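PDB 6GHS: TagI restriction endonuclease from Thermocrispum agreste, which probably recognises DNA carrying modified cytosines such as 5-methylcytosine through its SRA domain and cuts it with its HNH nuclease domain. Local coordinates for residues A[257-268]-A[292-302]. Residues are numbered along the deposited sequence; the frame is centred on the assembly and turned at random.
Sequences FDNGALYITDDL and LDHIRYHRSQL. With NA (sodium ion), chain C.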
loop_
_atom_site.group_PDB
_atom_site.type_symbol
_atom_site.label_atom_id
_atom_site.label_comp_id
_atom_site.label_asym_id
_atom_site.label_seq_id
_atom_site.Cartn_x
_atom_site.Cartn_y
_atom_site.Cartn_z
ATOM N N PHE A 257 -11.629 4.256 -8.628
ATOM C CA PHE A 257 -11.284 3.808 -9.975
ATOM C C PHE A 257 -10.950 2.306 -10.082
ATOM O O PHE A 257 -11.320 1.661 -11.066
ATOM C CB PHE A 257 -10.128 4.668 -10.487
ATOM C CG PHE A 257 -9.799 4.451 -11.921
ATOM C CD1 PHE A 257 -10.438 5.180 -12.914
ATOM C CD2 PHE A 257 -8.835 3.521 -12.288
ATOM C CE1 PHE A 257 -10.127 4.970 -14.249
ATOM C CE2 PHE A 257 -8.518 3.310 -13.616
ATOM C CZ PHE A 257 -9.161 4.039 -14.596
ATOM N N ASP A 258 -10.265 1.759 -9.072
ATOM C CA ASP A 258 -9.872 0.325 -9.052
ATOM C C ASP A 258 -10.977 -0.616 -8.522
ATOM O O ASP A 258 -10.838 -1.829 -8.624
ATOM C CB ASP A 258 -8.593 0.106 -8.207
ATOM C CG ASP A 258 -7.325 0.649 -8.867
ATOM O OD1 ASP A 258 -7.400 1.457 -9.794
ATOM O OD2 ASP A 258 -6.208 0.270 -8.464
ATOM N N ASN A 259 -12.052 -0.076 -7.938
ATOM C CA ASN A 259 -13.141 -0.899 -7.373
ATOM C C ASN A 259 -14.541 -0.499 -7.835
ATOM O O ASN A 259 -15.442 -0.314 -7.006
ATOM C CB ASN A 259 -13.066 -0.839 -5.858
ATOM C CG ASN A 259 -11.741 -1.307 -5.352
ATOM O OD1 ASN A 259 -11.475 -2.502 -5.339
ATOM N ND2 ASN A 259 -10.880 -0.369 -4.975
ATOM N N GLY A 260 -14.699 -0.362 -9.154
ATOM C CA GLY A 260 -16.000 -0.159 -9.809
ATOM C C GLY A 260 -16.848 1.056 -9.445
ATOM O O GLY A 260 -18.079 0.960 -9.484
ATOM N N ALA A 261 -16.226 2.181 -9.081
ATOM C CA ALA A 261 -16.973 3.419 -8.732
ATOM C C ALA A 261 -16.813 4.589 -9.745
ATOM O O ALA A 261 -17.463 5.641 -9.616
ATOM C CB ALA A 261 -16.594 3.863 -7.327
ATOM N N LEU A 262 -15.947 4.393 -10.742
ATOM C CA LEU A 262 -15.711 5.343 -11.815
ATOM C C LEU A 262 -15.478 4.555 -13.102
ATOM O O LEU A 262 -14.899 3.469 -13.077
ATOM C CB LEU A 262 -14.463 6.161 -11.523
ATOM C CG LEU A 262 -14.499 7.049 -10.284
ATOM C CD1 LEU A 262 -13.093 7.510 -9.899
ATOM C CD2 LEU A 262 -15.452 8.224 -10.492
ATOM N N TYR A 263 -15.969 5.079 -14.220
ATOM C CA TYR A 263 -15.453 4.707 -15.525
ATOM C C TYR A 263 -15.361 5.952 -16.354
ATOM O O TYR A 263 -15.906 7.005 -15.989
ATOM C CB TYR A 263 -16.294 3.619 -16.229
ATOM C CG TYR A 263 -17.712 3.996 -16.641
ATOM C CD1 TYR A 263 -18.790 3.708 -15.809
ATOM C CD2 TYR A 263 -17.972 4.610 -17.869
ATOM C CE1 TYR A 263 -20.084 4.036 -16.163
ATOM C CE2 TYR A 263 -19.266 4.947 -18.232
ATOM C CZ TYR A 263 -20.325 4.654 -17.375
ATOM O OH TYR A 263 -21.635 4.969 -17.705
ATOM N N ILE A 264 -14.649 5.802 -17.466
ATOM C CA ILE A 264 -14.437 6.868 -18.429
ATOM C C ILE A 264 -15.096 6.445 -19.741
ATOM O O ILE A 264 -14.994 5.283 -20.128
ATOM C CB ILE A 264 -12.934 7.161 -18.619
ATOM C CG1 ILE A 264 -12.305 7.621 -17.291
ATOM C CG2 ILE A 264 -12.725 8.245 -19.661
ATOM C CD1 ILE A 264 -10.809 7.379 -17.210
ATOM N N THR A 265 -15.798 7.391 -20.376
ATOM C CA THR A 265 -16.432 7.199 -21.689
ATOM C C THR A 265 -15.417 7.306 -22.814
ATOM O O THR A 265 -14.289 7.744 -22.607
ATOM C CB THR A 265 -17.508 8.265 -21.975
ATOM O OG1 THR A 265 -16.952 9.565 -21.766
ATOM C CG2 THR A 265 -18.717 8.077 -21.078
ATOM N N ASP A 266 -15.835 6.901 -24.011
ATOM C CA ASP A 266 -15.029 7.077 -25.219
ATOM C C ASP A 266 -14.734 8.559 -25.480
ATOM O O ASP A 266 -13.653 8.899 -25.975
ATOM C CB ASP A 266 -15.731 6.470 -26.444
ATOM C CG ASP A 266 -15.633 4.954 -26.500
ATOM O OD1 ASP A 266 -14.615 4.375 -26.039
ATOM O OD2 ASP A 266 -16.585 4.347 -27.043
ATOM N N ASP A 267 -15.670 9.440 -25.128
ATOM C CA ASP A 267 -15.430 10.865 -25.289
ATOM C C ASP A 267 -14.807 11.509 -24.034
ATOM O O ASP A 267 -14.936 12.715 -23.834
ATOM C CB ASP A 267 -16.696 11.595 -25.802
ATOM C CG ASP A 267 -17.837 11.628 -24.794
ATOM O OD1 ASP A 267 -18.005 12.659 -24.123
ATOM O OD2 ASP A 267 -18.595 10.647 -24.696
ATOM N N LEU A 268 -14.110 10.709 -23.220
ATOM C CA LEU A 268 -13.341 11.161 -22.037
ATOM C C LEU A 268 -14.089 11.961 -20.959
ATOM O O LEU A 268 -13.559 12.919 -20.396
ATOM C CB LEU A 268 -12.053 11.883 -22.462
ATOM C CG LEU A 268 -11.020 11.065 -23.244
ATOM C CD1 LEU A 268 -9.732 11.860 -23.373
ATOM C CD2 LEU A 268 -10.720 9.728 -22.590
ATOM N N LEU A 292 -7.430 4.700 -25.990
ATOM C CA LEU A 292 -8.833 4.397 -25.660
ATOM C C LEU A 292 -9.173 2.918 -25.542
ATOM O O LEU A 292 -10.180 2.588 -24.937
ATOM C CB LEU A 292 -9.802 5.025 -26.663
ATOM C CG LEU A 292 -10.153 6.495 -26.442
ATOM C CD1 LEU A 292 -9.097 7.416 -27.055
ATOM C CD2 LEU A 292 -11.534 6.789 -27.021
ATOM N N ASP A 293 -8.375 2.030 -26.130
ATOM C CA ASP A 293 -8.588 0.583 -25.950
ATOM C C ASP A 293 -8.516 0.183 -24.473
ATOM O O ASP A 293 -9.338 -0.612 -23.996
ATOM C CB ASP A 293 -7.575 -0.250 -26.755
ATOM C CG ASP A 293 -7.828 -0.197 -28.247
ATOM O OD1 ASP A 293 -9.003 -0.341 -28.666
ATOM O OD2 ASP A 293 -6.848 -0.009 -29.002
ATOM N N HIS A 294 -7.539 0.747 -23.759
ATOM C CA HIS A 294 -7.372 0.492 -22.327
ATOM C C HIS A 294 -8.559 1.031 -21.547
ATOM O O HIS A 294 -9.043 0.364 -20.652
ATOM C CB HIS A 294 -6.084 1.102 -21.784
ATOM C CG HIS A 294 -4.850 0.681 -22.520
ATOM N ND1 HIS A 294 -4.603 -0.625 -22.879
ATOM C CD2 HIS A 294 -3.784 1.399 -22.946
ATOM C CE1 HIS A 294 -3.439 -0.695 -23.501
ATOM N NE2 HIS A 294 -2.921 0.520 -23.556
ATOM N N ILE A 295 -9.041 2.221 -21.899
ATOM C CA ILE A 295 -10.257 2.757 -21.281
ATOM C C ILE A 295 -11.423 1.795 -21.453
ATOM O O ILE A 295 -12.084 1.449 -20.482
ATOM C CB ILE A 295 -10.617 4.163 -21.813
ATOM C CG1 ILE A 295 -9.577 5.169 -21.293
ATOM C CG2 ILE A 295 -12.049 4.553 -21.419
ATOM C CD1 ILE A 295 -9.961 6.626 -21.414
ATOM N N ARG A 296 -11.663 1.364 -22.685
ATOM C CA ARG A 296 -12.712 0.381 -22.969
ATOM C C ARG A 296 -12.578 -0.879 -22.139
ATOM O O ARG A 296 -13.580 -1.397 -21.664
ATOM C CB ARG A 296 -12.731 -0.008 -24.451
ATOM C CG ARG A 296 -13.608 0.885 -25.313
ATOM C CD ARG A 296 -13.296 0.702 -26.787
ATOM N NE ARG A 296 -13.660 1.912 -27.518
ATOM C CZ ARG A 296 -12.940 2.483 -28.483
ATOM N NH1 ARG A 296 -11.768 1.977 -28.884
ATOM N NH2 ARG A 296 -13.402 3.591 -29.053
ATOM N N TYR A 297 -11.347 -1.368 -21.978
ATOM C CA TYR A 297 -11.070 -2.588 -21.184
ATOM C C TYR A 297 -11.472 -2.420 -19.725
ATOM O O TYR A 297 -12.133 -3.282 -19.152
ATOM C CB TYR A 297 -9.585 -2.992 -21.263
ATOM C CG TYR A 297 -9.303 -4.358 -20.686
ATOM C CD1 TYR A 297 -9.212 -4.545 -19.302
ATOM C CD2 TYR A 297 -9.139 -5.476 -21.516
ATOM C CE1 TYR A 297 -8.966 -5.802 -18.753
ATOM C CE2 TYR A 297 -8.892 -6.743 -20.982
ATOM C CZ TYR A 297 -8.805 -6.901 -19.595
ATOM O OH TYR A 297 -8.557 -8.139 -19.039
ATOM N N HIS A 298 -11.061 -1.308 -19.137
ATOM C CA HIS A 298 -11.400 -0.985 -17.755
ATOM C C HIS A 298 -12.895 -0.878 -17.548
ATOM O O HIS A 298 -13.413 -1.394 -16.575
ATOM C CB HIS A 298 -10.737 0.334 -17.340
ATOM C CG HIS A 298 -11.122 0.811 -15.976
ATOM N ND1 HIS A 298 -12.153 1.699 -15.765
ATOM C CD2 HIS A 298 -10.608 0.533 -14.757
ATOM C CE1 HIS A 298 -12.254 1.951 -14.476
ATOM N NE2 HIS A 298 -11.328 1.256 -13.842
ATOM N N ARG A 299 -13.569 -0.182 -18.454
ATOM C CA ARG A 299 -15.030 -0.071 -18.448
ATOM C C ARG A 299 -15.688 -1.463 -18.455
ATOM O O ARG A 299 -16.701 -1.699 -17.800
ATOM C CB ARG A 299 -15.495 0.745 -19.667
ATOM C CG ARG A 299 -16.831 1.435 -19.481
ATOM C CD ARG A 299 -17.374 1.929 -20.812
ATOM N NE ARG A 299 -16.501 2.939 -21.413
ATOM C CZ ARG A 299 -16.157 3.016 -22.703
ATOM N NH1 ARG A 299 -16.574 2.127 -23.606
ATOM N NH2 ARG A 299 -15.351 3.994 -23.099
ATOM N N SER A 300 -15.069 -2.382 -19.188
ATOM C CA SER A 300 -15.571 -3.733 -19.353
ATOM C C SER A 300 -15.321 -4.674 -18.177
ATOM O O SER A 300 -15.658 -5.848 -18.275
ATOM C CB SER A 300 -15.015 -4.333 -20.661
ATOM O OG SER A 300 -15.656 -3.745 -21.790
ATOM N N GLN A 301 -14.731 -4.184 -17.082
ATOM C CA GLN A 301 -14.633 -4.941 -15.813
ATOM C C GLN A 301 -15.834 -4.731 -14.890
ATOM O O GLN A 301 -15.913 -5.376 -13.846
ATOM C CB GLN A 301 -13.393 -4.536 -15.016
ATOM C CG GLN A 301 -12.045 -4.733 -15.684
ATOM C CD GLN A 301 -10.922 -4.252 -14.779
ATOM O OE1 GLN A 301 -10.866 -3.067 -14.429
ATOM N NE2 GLN A 301 -10.046 -5.171 -14.361
ATOM N N LEU A 302 -16.744 -3.822 -15.242
ATOM C CA LEU A 302 -17.921 -3.570 -14.422
ATOM C C LEU A 302 -18.940 -4.706 -14.568
ATOM O O LEU A 302 -18.854 -5.472 -15.518
ATOM C CB LEU A 302 -18.553 -2.238 -14.816
ATOM C CG LEU A 302 -17.684 -1.018 -14.541
ATOM C CD1 LEU A 302 -18.230 0.181 -15.286
ATOM C CD2 LEU A 302 -17.602 -0.733 -13.047
HETATM NA NA NA C . -4.079 0.355 -10.058
HETATM O O HOH W 1 -5.022 1.754 -11.205
HETATM O O HOH W 2 -13.278 3.114 -17.989
HETATM O O HOH W 3 -3.243 0.363 -8.019
HETATM O O HOH W 4 -1.398 1.463 -10.072
#
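Arg299 reaches from helix 292-299 to the carbonyl of Ile264 and the side chain of Asp266. Arg299 NE and Arg299 NH2 both donate to Ile264 O, a side-on grip on one carbonyl, with NE at 3.1 Å. Arg299 NH2 also gives a nearly straight salt-bridge bond (175°) to Asp266 OD1, 3.1 Å away. That oxygen lies in the guanidinium plane, yet NH2 approaches it from above the carboxylate. A bend at chi3 (-63°) turns the guanidinium back toward the strand 263-264. Arg296 NE adds a second salt bridge through a weak, bent bond to the same OD1, and a long salt bridge ties its NH1 to Asp293. A leucine in place of Arg299 has no N-H to give, and would probably leave Ile264 O without its side-on grip and Asp266 less firmly held, the weak Arg296 bond being its remaining polar link across this contact.

His298, next to Arg299 on the helix, holds the start of 257-268, at Phe257. Its NE2 donates to Phe257 O at 2.8 Å, in the plane of the imidazole, while the ring lies on one face of Phe257 as an offset stack, centroids 4.0 Å apart and planes at 10°. The other ring nitrogen, ND1, meets a water that also bonds Ile264 N and Ile295 O. The helix thereby packs against the last turn of helix 251-258 and the edge strand that follows it, in the HNH (ββα-metal) nuclease region; Leu262 touches residues of the zinc site, and Asp258 OD2 binds a sodium ion.

Apolar contacts complete the interface. Ile295 CD1 touches both Ile264 CG2 (3.7 Å) and Leu268 CD2, and Tyr263 rests against Arg299 CG and Leu302 CD1. Leu302 CD2 lies 3.7 Å from Gly260 CA, and the carbonyl of Leu302 accepts a hydrogen bond from Arg145 of the second subunit.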